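Local coordinates for ORF 37 (Human herpesvirus 8 type M, PDB 3FHD), which cuts both double- and single-stranded DNA as an endo- and exonuclease, processing branched viral DNA intermediates into unit-length genomes ready for packaging, at residues L290-L299 with I379-L387; H356-L367 with P456-P467. All coordinates share one frame; numbering follows the deposited sequence.

Contact 1. Residues L290-L299 with I379-L387; sequences LYEAPGKLAL and IKARFKANL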
loop_
_atom_site.group_PDB
_atom_site.type_symbol
_atom_site.label_atom_id
_atom_site.label_comp_id
_atom_site.label_asym_id
_atom_site.label_seq_id
_atom_site.Cartn_x
_atom_site.Cartn_y
_atom_site.Cartn_z
ATOM N N LEU A 290 -24.334 -9.684 -19.111
ATOM C CA LEU A 290 -23.525 -10.289 -18.053
ATOM C C LEU A 290 -24.338 -10.645 -16.808
ATOM O O LEU A 290 -24.139 -11.715 -16.238
ATOM C CB LEU A 290 -22.364 -9.356 -17.664
ATOM C CG LEU A 290 -21.360 -9.780 -16.585
ATOM C CD1 LEU A 290 -20.502 -10.931 -17.092
ATOM C CD2 LEU A 290 -20.504 -8.588 -16.194
ATOM N N TYR A 291 -25.235 -9.743 -16.393
ATOM C CA TYR A 291 -26.056 -9.931 -15.191
ATOM C C TYR A 291 -27.027 -11.107 -15.335
ATOM O O TYR A 291 -27.188 -11.900 -14.400
ATOM C CB TYR A 291 -26.827 -8.644 -14.853
ATOM C CG TYR A 291 -27.558 -8.672 -13.514
ATOM C CD1 TYR A 291 -26.879 -8.431 -12.318
ATOM C CD2 TYR A 291 -28.934 -8.938 -13.450
ATOM C CE1 TYR A 291 -27.543 -8.457 -11.089
ATOM C CE2 TYR A 291 -29.616 -8.961 -12.223
ATOM C CZ TYR A 291 -28.916 -8.723 -11.050
ATOM O OH TYR A 291 -29.572 -8.748 -9.830
ATOM N N GLU A 292 -27.664 -11.208 -16.505
ATOM C CA GLU A 292 -28.634 -12.257 -16.781
ATOM C C GLU A 292 -27.975 -13.598 -17.064
ATOM O O GLU A 292 -28.564 -14.642 -16.786
ATOM C CB GLU A 292 -29.536 -11.862 -17.955
ATOM N N ALA A 293 -26.767 -13.563 -17.631
ATOM C CA ALA A 293 -26.033 -14.771 -18.033
ATOM C C ALA A 293 -24.558 -14.698 -17.615
ATOM O O ALA A 293 -23.682 -14.530 -18.470
ATOM C CB ALA A 293 -26.146 -14.976 -19.542
ATOM N N PRO A 294 -24.274 -14.823 -16.304
ATOM C CA PRO A 294 -22.886 -14.629 -15.835
ATOM C C PRO A 294 -21.888 -15.645 -16.411
ATOM O O PRO A 294 -22.042 -16.845 -16.207
ATOM C CB PRO A 294 -23.002 -14.785 -14.306
ATOM C CG PRO A 294 -24.473 -14.611 -14.000
ATOM C CD PRO A 294 -25.193 -15.139 -15.196
ATOM N N GLY A 295 -20.875 -15.156 -17.122
ATOM C CA GLY A 295 -19.838 -16.023 -17.685
ATOM C C GLY A 295 -18.801 -15.268 -18.491
ATOM O O GLY A 295 -18.887 -14.049 -18.658
ATOM N N LYS A 296 -17.838 -16.006 -19.027
ATOM C CA LYS A 296 -16.671 -15.401 -19.660
ATOM C C LYS A 296 -16.929 -14.597 -20.937
ATOM O O LYS A 296 -16.235 -13.596 -21.180
ATOM C CB LYS A 296 -15.576 -16.445 -19.890
ATOM C CG LYS A 296 -15.060 -17.069 -18.596
ATOM C CD LYS A 296 -13.706 -17.697 -18.793
ATOM C CE LYS A 296 -13.737 -18.786 -19.843
ATOM N NZ LYS A 296 -12.418 -19.465 -19.897
ATOM N N LEU A 297 -17.920 -15.009 -21.726
ATOM C CA LEU A 297 -18.255 -14.324 -22.981
ATOM C C LEU A 297 -18.955 -12.989 -22.747
ATOM O O LEU A 297 -18.592 -11.979 -23.362
ATOM C CB LEU A 297 -19.108 -15.213 -23.888
ATOM C CG LEU A 297 -19.498 -14.704 -25.290
ATOM C CD1 LEU A 297 -18.365 -14.919 -26.307
ATOM C CD2 LEU A 297 -20.772 -15.388 -25.796
ATOM N N ALA A 298 -19.975 -12.998 -21.885
ATOM C CA ALA A 298 -20.614 -11.757 -21.419
ATOM C C ALA A 298 -19.577 -10.822 -20.760
ATOM O O ALA A 298 -19.630 -9.607 -20.929
ATOM C CB ALA A 298 -21.749 -12.068 -20.453
ATOM N N LEU A 299 -18.619 -11.396 -20.045
ATOM C CA LEU A 299 -17.564 -10.594 -19.409
ATOM C C LEU A 299 -16.632 -9.917 -20.419
ATOM O O LEU A 299 -16.261 -8.752 -20.243
ATOM C CB LEU A 299 -16.767 -11.431 -18.413
ATOM C CG LEU A 299 -15.706 -10.709 -17.571
ATOM C CD1 LEU A 299 -16.321 -9.597 -16.729
ATOM C CD2 LEU A 299 -14.946 -11.725 -16.697
ATOM N N ILE A 379 -23.837 -11.594 -3.230
ATOM C CA ILE A 379 -23.338 -12.302 -4.417
ATOM C C ILE A 379 -24.517 -12.951 -5.130
ATOM O O ILE A 379 -25.291 -13.674 -4.498
ATOM C CB ILE A 379 -22.253 -13.364 -4.050
ATOM C CG1 ILE A 379 -21.036 -12.688 -3.406
ATOM C CG2 ILE A 379 -21.828 -14.185 -5.262
ATOM C CD1 ILE A 379 -20.057 -13.668 -2.752
ATOM N N LYS A 380 -24.669 -12.649 -6.426
ATOM C CA LYS A 380 -25.676 -13.283 -7.286
ATOM C C LYS A 380 -25.088 -14.521 -7.961
ATOM O O LYS A 380 -25.751 -15.551 -8.055
ATOM C CB LYS A 380 -26.159 -12.316 -8.376
ATOM C CG LYS A 380 -27.256 -12.879 -9.261
ATOM C CD LYS A 380 -27.245 -12.265 -10.633
ATOM C CE LYS A 380 -28.493 -12.666 -11.411
ATOM N NZ LYS A 380 -28.379 -14.001 -12.067
ATOM N N ALA A 381 -23.857 -14.404 -8.456
ATOM C CA ALA A 381 -23.203 -15.499 -9.166
ATOM C C ALA A 381 -21.702 -15.314 -9.133
ATOM O O ALA A 381 -21.209 -14.183 -9.051
ATOM C CB ALA A 381 -23.690 -15.578 -10.596
ATOM N N ARG A 382 -20.989 -16.433 -9.227
ATOM C CA ARG A 382 -19.546 -16.503 -9.053
ATOM C C ARG A 382 -19.001 -17.427 -10.139
ATOM O O ARG A 382 -19.560 -18.481 -10.355
ATOM C CB ARG A 382 -19.285 -17.120 -7.686
ATOM C CG ARG A 382 -17.881 -17.111 -7.193
ATOM C CD ARG A 382 -17.827 -18.002 -5.949
ATOM N NE ARG A 382 -16.471 -18.329 -5.500
ATOM C CZ ARG A 382 -15.435 -18.611 -6.292
ATOM N NH1 ARG A 382 -14.251 -18.889 -5.746
ATOM N NH2 ARG A 382 -15.563 -18.625 -7.622
ATOM N N PHE A 383 -17.924 -17.025 -10.823
ATOM C CA PHE A 383 -17.316 -17.856 -11.876
ATOM C C PHE A 383 -15.820 -17.588 -12.078
ATOM O O PHE A 383 -15.344 -16.515 -11.759
ATOM C CB PHE A 383 -18.091 -17.749 -13.205
ATOM C CG PHE A 383 -18.060 -16.384 -13.863
ATOM C CD1 PHE A 383 -17.146 -16.108 -14.873
ATOM C CD2 PHE A 383 -18.987 -15.394 -13.516
ATOM C CE1 PHE A 383 -17.125 -14.850 -15.506
ATOM C CE2 PHE A 383 -18.973 -14.147 -14.140
ATOM C CZ PHE A 383 -18.043 -13.876 -15.141
ATOM N N LYS A 384 -15.089 -18.561 -12.619
ATOM C CA LYS A 384 -13.646 -18.394 -12.890
ATOM C C LYS A 384 -13.390 -17.711 -14.245
ATOM O O LYS A 384 -14.090 -17.972 -15.229
ATOM C CB LYS A 384 -12.927 -19.754 -12.891
ATOM C CG LYS A 384 -12.978 -20.533 -11.599
ATOM C CD LYS A 384 -12.310 -19.784 -10.464
ATOM C CE LYS A 384 -12.247 -20.653 -9.222
ATOM N NZ LYS A 384 -11.043 -20.319 -8.392
ATOM N N ALA A 385 -12.377 -16.853 -14.303
ATOM C CA ALA A 385 -11.983 -16.236 -15.569
ATOM C C ALA A 385 -10.470 -16.357 -15.748
ATOM O O ALA A 385 -9.710 -16.009 -14.831
ATOM C CB ALA A 385 -12.440 -14.765 -15.638
ATOM N N ASN A 386 -10.037 -16.875 -16.904
ATOM C CA ASN A 386 -8.603 -16.966 -17.216
ATOM C C ASN A 386 -8.011 -15.591 -17.536
ATOM O O ASN A 386 -7.548 -15.307 -18.642
ATOM C CB ASN A 386 -8.270 -18.032 -18.288
ATOM C CG ASN A 386 -9.155 -17.942 -19.537
ATOM O OD1 ASN A 386 -10.247 -17.351 -19.528
ATOM N ND2 ASN A 386 -8.675 -18.537 -20.625
ATOM N N LEU A 387 -8.090 -14.728 -16.534
ATOM C CA LEU A 387 -7.503 -13.410 -16.577
ATOM C C LEU A 387 -6.468 -13.390 -15.469
ATOM O O LEU A 387 -6.738 -13.865 -14.363
ATOM C CB LEU A 387 -8.578 -12.344 -16.340
ATOM C CG LEU A 387 -9.634 -12.126 -17.441
ATOM C CD1 LEU A 387 -10.440 -10.908 -17.132
ATOM C CD2 LEU A 387 -9.012 -12.007 -18.841
#
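In this PD-(D/E)XK nuclease the turn between helices 282-292 and 296-303 lies on strand 379-389 near one side of the mixed sheet, and the two meet where G295 covers the ring of F383. The CA of G295 stands 3.8 Å from the centroid of the F383 ring and 14° off its normal, a CH-pi contact over the face. The G295 backbone lies against this face, and the carbonyl carbon of P294 sits over the same face, offset toward the rim. F383 holds its CG between the backbone N and the carbonyl carbon (chi1 66°), which raises the ring from the strand toward the turn, and L299 CD2 comes obliquely to its CE1 at 4.0 Å.

G295 is also the N-cap of helix 296-303, so the residue that covers the aromatic ring begins the second of the two consecutive helices beside the sheet. Beside it P294 CG rests on A381 CB at 3.6 Å. A381 forms a classic beta bulge with K380, both facing V366 of the neighbouring strand. From the bulge the extended K380 side chain reaches Y291, laying CD over one face of the ring, 4.0 Å from its centroid, and then bending at its last torsion (chi4 -83°) to place NZ in a weak hydrogen bond to Y291 O at 3.4 Å. The phenol OH of Y291 is bonded elsewhere, to D369 N.

At the other end K296 runs alongside K384 O and A385 CA to hydrogen-bond N386, NZ to OD1 at 3.1 Å. The nitrogen stands above the carbonyl plane of the amide rather than on a lone pair. W333 NE1 also binds this OD1, while E332 takes the amide's ND2 and makes a long, weak ion pair with K296.

Contact 2. Residues H356-L367 with P456-P467; sequences HNSTTESDVYVL and PTLLIVTPVYFP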
loop_
_atom_site.group_PDB
_atom_site.type_symbol
_atom_site.label_atom_id
_atom_site.label_comp_id
_atom_site.label_asym_id
_atom_site.label_seq_id
_atom_site.Cartn_x
_atom_site.Cartn_y
_atom_site.Cartn_z
ATOM N N HIS A 356 5.028 -17.897 -13.324
ATOM C CA HIS A 356 4.402 -18.068 -12.016
ATOM C C HIS A 356 3.052 -17.373 -11.860
ATOM O O HIS A 356 2.432 -17.466 -10.786
ATOM C CB HIS A 356 5.375 -17.603 -10.929
ATOM C CG HIS A 356 6.483 -18.580 -10.713
ATOM N ND1 HIS A 356 7.608 -18.611 -11.508
ATOM C CD2 HIS A 356 6.590 -19.627 -9.864
ATOM C CE1 HIS A 356 8.387 -19.610 -11.126
ATOM N NE2 HIS A 356 7.786 -20.248 -10.137
ATOM N N ASN A 357 2.614 -16.685 -12.919
ATOM C CA ASN A 357 1.333 -15.971 -12.909
ATOM C C ASN A 357 0.493 -16.288 -14.146
ATOM O O ASN A 357 -0.016 -15.390 -14.821
ATOM C CB ASN A 357 1.529 -14.458 -12.762
ATOM C CG ASN A 357 1.985 -14.065 -11.374
ATOM O OD1 ASN A 357 1.183 -14.019 -10.427
ATOM N ND2 ASN A 357 3.283 -13.811 -11.234
ATOM N N SER A 358 0.357 -17.574 -14.439
ATOM C CA SER A 358 -0.428 -17.983 -15.596
ATOM C C SER A 358 -1.185 -19.297 -15.385
ATOM O O SER A 358 -1.538 -19.951 -16.355
ATOM C CB SER A 358 0.450 -18.012 -16.859
ATOM O OG SER A 358 1.632 -18.764 -16.633
ATOM N N THR A 359 -1.467 -19.640 -14.120
ATOM C CA THR A 359 -2.178 -20.886 -13.738
ATOM C C THR A 359 -3.481 -20.676 -12.937
ATOM O O THR A 359 -4.553 -21.111 -13.377
ATOM C CB THR A 359 -1.246 -21.846 -12.945
ATOM O OG1 THR A 359 -0.066 -22.110 -13.710
ATOM C CG2 THR A 359 -1.941 -23.194 -12.637
ATOM N N THR A 360 -3.383 -20.041 -11.760
ATOM C CA THR A 360 -4.555 -19.793 -10.901
ATOM C C THR A 360 -5.412 -18.684 -11.488
ATOM O O THR A 360 -4.953 -17.539 -11.628
ATOM C CB THR A 360 -4.160 -19.367 -9.462
ATOM O OG1 THR A 360 -3.016 -20.112 -9.030
ATOM C CG2 THR A 360 -5.325 -19.575 -8.478
ATOM N N GLU A 361 -6.658 -19.017 -11.820
ATOM C CA GLU A 361 -7.569 -18.046 -12.449
ATOM C C GLU A 361 -8.199 -17.029 -11.485
ATOM O O GLU A 361 -8.221 -17.236 -10.269
ATOM C CB GLU A 361 -8.662 -18.777 -13.245
ATOM C CG GLU A 361 -8.117 -19.685 -14.335
ATOM C CD GLU A 361 -9.225 -20.360 -15.121
ATOM O OE1 GLU A 361 -10.084 -21.002 -14.486
ATOM O OE2 GLU A 361 -9.236 -20.245 -16.365
ATOM N N SER A 362 -8.698 -15.925 -12.048
ATOM C CA SER A 362 -9.425 -14.898 -11.292
ATOM C C SER A 362 -10.830 -15.378 -10.911
ATOM O O SER A 362 -11.449 -16.123 -11.657
ATOM C CB SER A 362 -9.554 -13.629 -12.124
ATOM O OG SER A 362 -8.334 -12.930 -12.213
ATOM N N ASP A 363 -11.322 -14.961 -9.747
ATOM C CA ASP A 363 -12.716 -15.184 -9.381
ATOM C C ASP A 363 -13.523 -13.951 -9.753
ATOM O O ASP A 363 -13.144 -12.835 -9.386
ATOM C CB ASP A 363 -12.856 -15.435 -7.882
ATOM C CG ASP A 363 -12.251 -16.769 -7.452
ATOM O OD1 ASP A 363 -12.587 -17.792 -8.059
ATOM O OD2 ASP A 363 -11.443 -16.796 -6.503
ATOM N N VAL A 364 -14.635 -14.144 -10.468
ATOM C CA VAL A 364 -15.518 -13.013 -10.777
ATOM C C VAL A 364 -16.819 -13.121 -9.971
ATOM O O VAL A 364 -17.439 -14.153 -9.984
ATOM C CB VAL A 364 -15.824 -12.932 -12.289
ATOM C CG1 VAL A 364 -16.757 -11.756 -12.574
ATOM C CG2 VAL A 364 -14.518 -12.804 -13.075
ATOM N N TYR A 365 -17.213 -12.041 -9.286
ATOM C CA TYR A 365 -18.440 -11.995 -8.486
ATOM C C TYR A 365 -19.394 -10.982 -9.093
ATOM O O TYR A 365 -19.129 -9.785 -9.098
ATOM C CB TYR A 365 -18.155 -11.588 -7.036
ATOM C CG TYR A 365 -17.172 -12.480 -6.355
ATOM C CD1 TYR A 365 -17.613 -13.591 -5.647
ATOM C CD2 TYR A 365 -15.795 -12.249 -6.461
ATOM C CE1 TYR A 365 -16.726 -14.437 -5.009
ATOM C CE2 TYR A 365 -14.881 -13.109 -5.836
ATOM C CZ TYR A 365 -15.376 -14.214 -5.121
ATOM O OH TYR A 365 -14.520 -15.088 -4.484
ATOM N N VAL A 366 -20.497 -11.467 -9.630
ATOM C CA VAL A 366 -21.555 -10.579 -10.103
ATOM C C VAL A 366 -22.444 -10.282 -8.898
ATOM O O VAL A 366 -22.908 -11.206 -8.225
ATOM C CB VAL A 366 -22.355 -11.231 -11.243
ATOM C CG1 VAL A 366 -23.545 -10.343 -11.651
ATOM C CG2 VAL A 366 -21.441 -11.524 -12.446
ATOM N N LEU A 367 -22.678 -9.007 -8.599
ATOM C CA LEU A 367 -23.464 -8.695 -7.411
ATOM C C LEU A 367 -24.940 -8.534 -7.749
ATOM O O LEU A 367 -25.273 -8.173 -8.880
ATOM C CB LEU A 367 -22.916 -7.447 -6.707
ATOM C CG LEU A 367 -21.403 -7.472 -6.400
ATOM C CD1 LEU A 367 -20.864 -6.087 -6.060
ATOM C CD2 LEU A 367 -21.097 -8.481 -5.283
ATOM N N PRO A 456 -21.845 -0.735 -6.219
ATOM C CA PRO A 456 -21.000 -1.808 -6.766
ATOM C C PRO A 456 -21.798 -2.847 -7.553
ATOM O O PRO A 456 -22.885 -3.282 -7.124
ATOM C CB PRO A 456 -20.343 -2.431 -5.537
ATOM C CG PRO A 456 -21.268 -2.110 -4.397
ATOM C CD PRO A 456 -21.971 -0.821 -4.749
ATOM N N THR A 457 -21.245 -3.232 -8.698
ATOM C CA THR A 457 -21.895 -4.161 -9.610
ATOM C C THR A 457 -21.110 -5.460 -9.788
ATOM O O THR A 457 -21.701 -6.521 -9.996
ATOM C CB THR A 457 -22.083 -3.539 -11.023
ATOM O OG1 THR A 457 -20.794 -3.171 -11.529
ATOM C CG2 THR A 457 -22.994 -2.304 -10.979
ATOM N N LEU A 458 -19.784 -5.367 -9.721
ATOM C CA LEU A 458 -18.916 -6.470 -10.095
ATOM C C LEU A 458 -17.630 -6.398 -9.300
ATOM O O LEU A 458 -17.083 -5.307 -9.092
ATOM C CB LEU A 458 -18.603 -6.360 -11.580
ATOM C CG LEU A 458 -17.868 -7.453 -12.360
ATOM C CD1 LEU A 458 -18.776 -8.671 -12.580
ATOM C CD2 LEU A 458 -17.426 -6.854 -13.720
ATOM N N LEU A 459 -17.158 -7.567 -8.867
ATOM C CA LEU A 459 -15.892 -7.714 -8.146
ATOM C C LEU A 459 -15.046 -8.793 -8.824
ATOM O O LEU A 459 -15.513 -9.903 -9.078
ATOM C CB LEU A 459 -16.143 -8.048 -6.666
ATOM C CG LEU A 459 -14.919 -8.179 -5.732
ATOM C CD1 LEU A 459 -14.229 -6.859 -5.513
ATOM C CD2 LEU A 459 -15.304 -8.810 -4.392
ATOM N N ILE A 460 -13.807 -8.460 -9.154
ATOM C CA ILE A 460 -12.878 -9.454 -9.679
ATOM C C ILE A 460 -11.703 -9.595 -8.694
ATOM O O ILE A 460 -11.139 -8.589 -8.281
ATOM C CB ILE A 460 -12.372 -9.041 -11.059
ATOM C CG1 ILE A 460 -13.581 -8.863 -12.025
ATOM C CG2 ILE A 460 -11.358 -10.062 -11.582
ATOM C CD1 ILE A 460 -13.192 -8.692 -13.475
ATOM N N VAL A 461 -11.370 -10.831 -8.328
ATOM C CA VAL A 461 -10.251 -11.097 -7.434
ATOM C C VAL A 461 -9.229 -11.892 -8.231
ATOM O O VAL A 461 -9.533 -12.974 -8.752
ATOM C CB VAL A 461 -10.687 -11.834 -6.129
ATOM C CG1 VAL A 461 -9.469 -12.162 -5.244
ATOM C CG2 VAL A 461 -11.699 -10.990 -5.326
ATOM N N THR A 462 -8.033 -11.321 -8.343
ATOM C CA THR A 462 -6.947 -11.858 -9.136
ATOM C C THR A 462 -5.745 -12.166 -8.221
ATOM O O THR A 462 -5.238 -11.255 -7.556
ATOM C CB THR A 462 -6.549 -10.823 -10.240
ATOM O OG1 THR A 462 -7.694 -10.542 -11.070
ATOM C CG2 THR A 462 -5.427 -11.347 -11.115
ATOM N N PRO A 463 -5.292 -13.444 -8.176
ATOM C CA PRO A 463 -4.081 -13.830 -7.427
ATOM C C PRO A 463 -2.795 -13.213 -8.013
ATOM O O PRO A 463 -2.728 -12.918 -9.225
ATOM C CB PRO A 463 -4.053 -15.370 -7.547
ATOM C CG PRO A 463 -4.877 -15.691 -8.692
ATOM C CD PRO A 463 -5.932 -14.615 -8.807
ATOM N N VAL A 464 -1.800 -12.987 -7.154
ATOM C CA VAL A 464 -0.488 -12.494 -7.582
ATOM C C VAL A 464 0.587 -13.323 -6.844
ATOM O O VAL A 464 0.559 -13.421 -5.632
ATOM C CB VAL A 464 -0.253 -10.974 -7.251
ATOM C CG1 VAL A 464 1.009 -10.467 -7.994
ATOM C CG2 VAL A 464 -1.464 -10.084 -7.653
ATOM N N TYR A 465 1.500 -13.927 -7.603
ATOM C CA TYR A 465 2.614 -14.716 -7.055
ATOM C C TYR A 465 3.951 -14.044 -7.372
ATOM O O TYR A 465 4.069 -13.396 -8.415
ATOM C CB TYR A 465 2.578 -16.150 -7.599
ATOM C CG TYR A 465 1.252 -16.869 -7.365
ATOM C CD1 TYR A 465 1.006 -17.561 -6.181
ATOM C CD2 TYR A 465 0.246 -16.842 -8.329
ATOM C CE1 TYR A 465 -0.225 -18.223 -5.974
ATOM C CE2 TYR A 465 -0.976 -17.475 -8.128
ATOM C CZ TYR A 465 -1.206 -18.168 -6.950
ATOM O OH TYR A 465 -2.420 -18.820 -6.764
ATOM N N PHE A 466 4.944 -14.197 -6.478
ATOM C CA PHE A 466 6.251 -13.513 -6.599
ATOM C C PHE A 466 7.447 -14.474 -6.469
ATOM O O PHE A 466 7.800 -14.893 -5.345
ATOM C CB PHE A 466 6.400 -12.360 -5.587
ATOM C CG PHE A 466 5.263 -11.386 -5.606
ATOM C CD1 PHE A 466 5.155 -10.452 -6.627
ATOM C CD2 PHE A 466 4.283 -11.429 -4.609
ATOM C CE1 PHE A 466 4.065 -9.574 -6.651
ATOM C CE2 PHE A 466 3.213 -10.558 -4.618
ATOM C CZ PHE A 466 3.090 -9.646 -5.651
ATOM N N PRO A 467 8.097 -14.805 -7.610
ATOM C CA PRO A 467 9.300 -15.649 -7.560
ATOM C C PRO A 467 10.370 -14.968 -6.699
ATOM O O PRO A 467 10.461 -13.738 -6.696
ATOM C CB PRO A 467 9.745 -15.739 -9.029
ATOM C CG PRO A 467 8.562 -15.287 -9.843
ATOM C CD PRO A 467 7.799 -14.335 -8.976
HETATM O O HOH W 1 -1.463 -15.581 -10.887
HETATM O O HOH W 2 -24.332 -6.807 -10.720
#
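The axes of strand segments 362-367 and 456-464 approach to 4.7 Å, with N-to-C directions 169° apart, and D363-V461 and Y365-L459 are antiparallel hydrogen-bonded pairs. The Y365 N to L459 O bond is 2.7 Å long. V364 and V366 both touch L458 CD1, the first through CG1 at 3.7 Å; these residues and I460 lie on one face of the sheet. On the other, Y365 lies beside L459, CD2 to CD2 at 4.0 Å, and its CE2 meets V461 CG2.

Beyond the strand pair, the amide of N357 grips the backbone of Y465 twice: OD1 accepts from Y465 N on a lone pair at 2.8 Å, and ND2 donates to Y465 O at 3.0 Å. These two bonds fix the rotation of the amide, whose ND2 also reaches C353 O. The Y465 ring extends to T360, and Y465 OH and T360 OG1 are hydrogen-bonded at 2.7 Å.

The pair lies inside the sheet, between strands 379-389 and 423-432. Helix 203-217 covers the face of Y365 and L459, and the side chain of L459 is about 7 Å from that of I267, a magnesium ligand.

In the fold
The two contacts illustrate how one sheet is built from its interior toward its side. Contact 2 is the buried one, a strand-to-strand pairing held by regular backbone bonds and aliphatic side chains, with the N357 and T360 bonds to Y465 lying beyond the strands. Contact 1 is only partly buried and joins the turn between two helices to the sheet by CH-pi and apolar contacts, with lysines at both ends. They are continuous through the adjacent strands 362-367 and 379-389: F383 O probably accepts from V364 N, and L387 O probably bonds S362 OG. Contact 2 approaches the metal site, whereas contact 1 lies away from it.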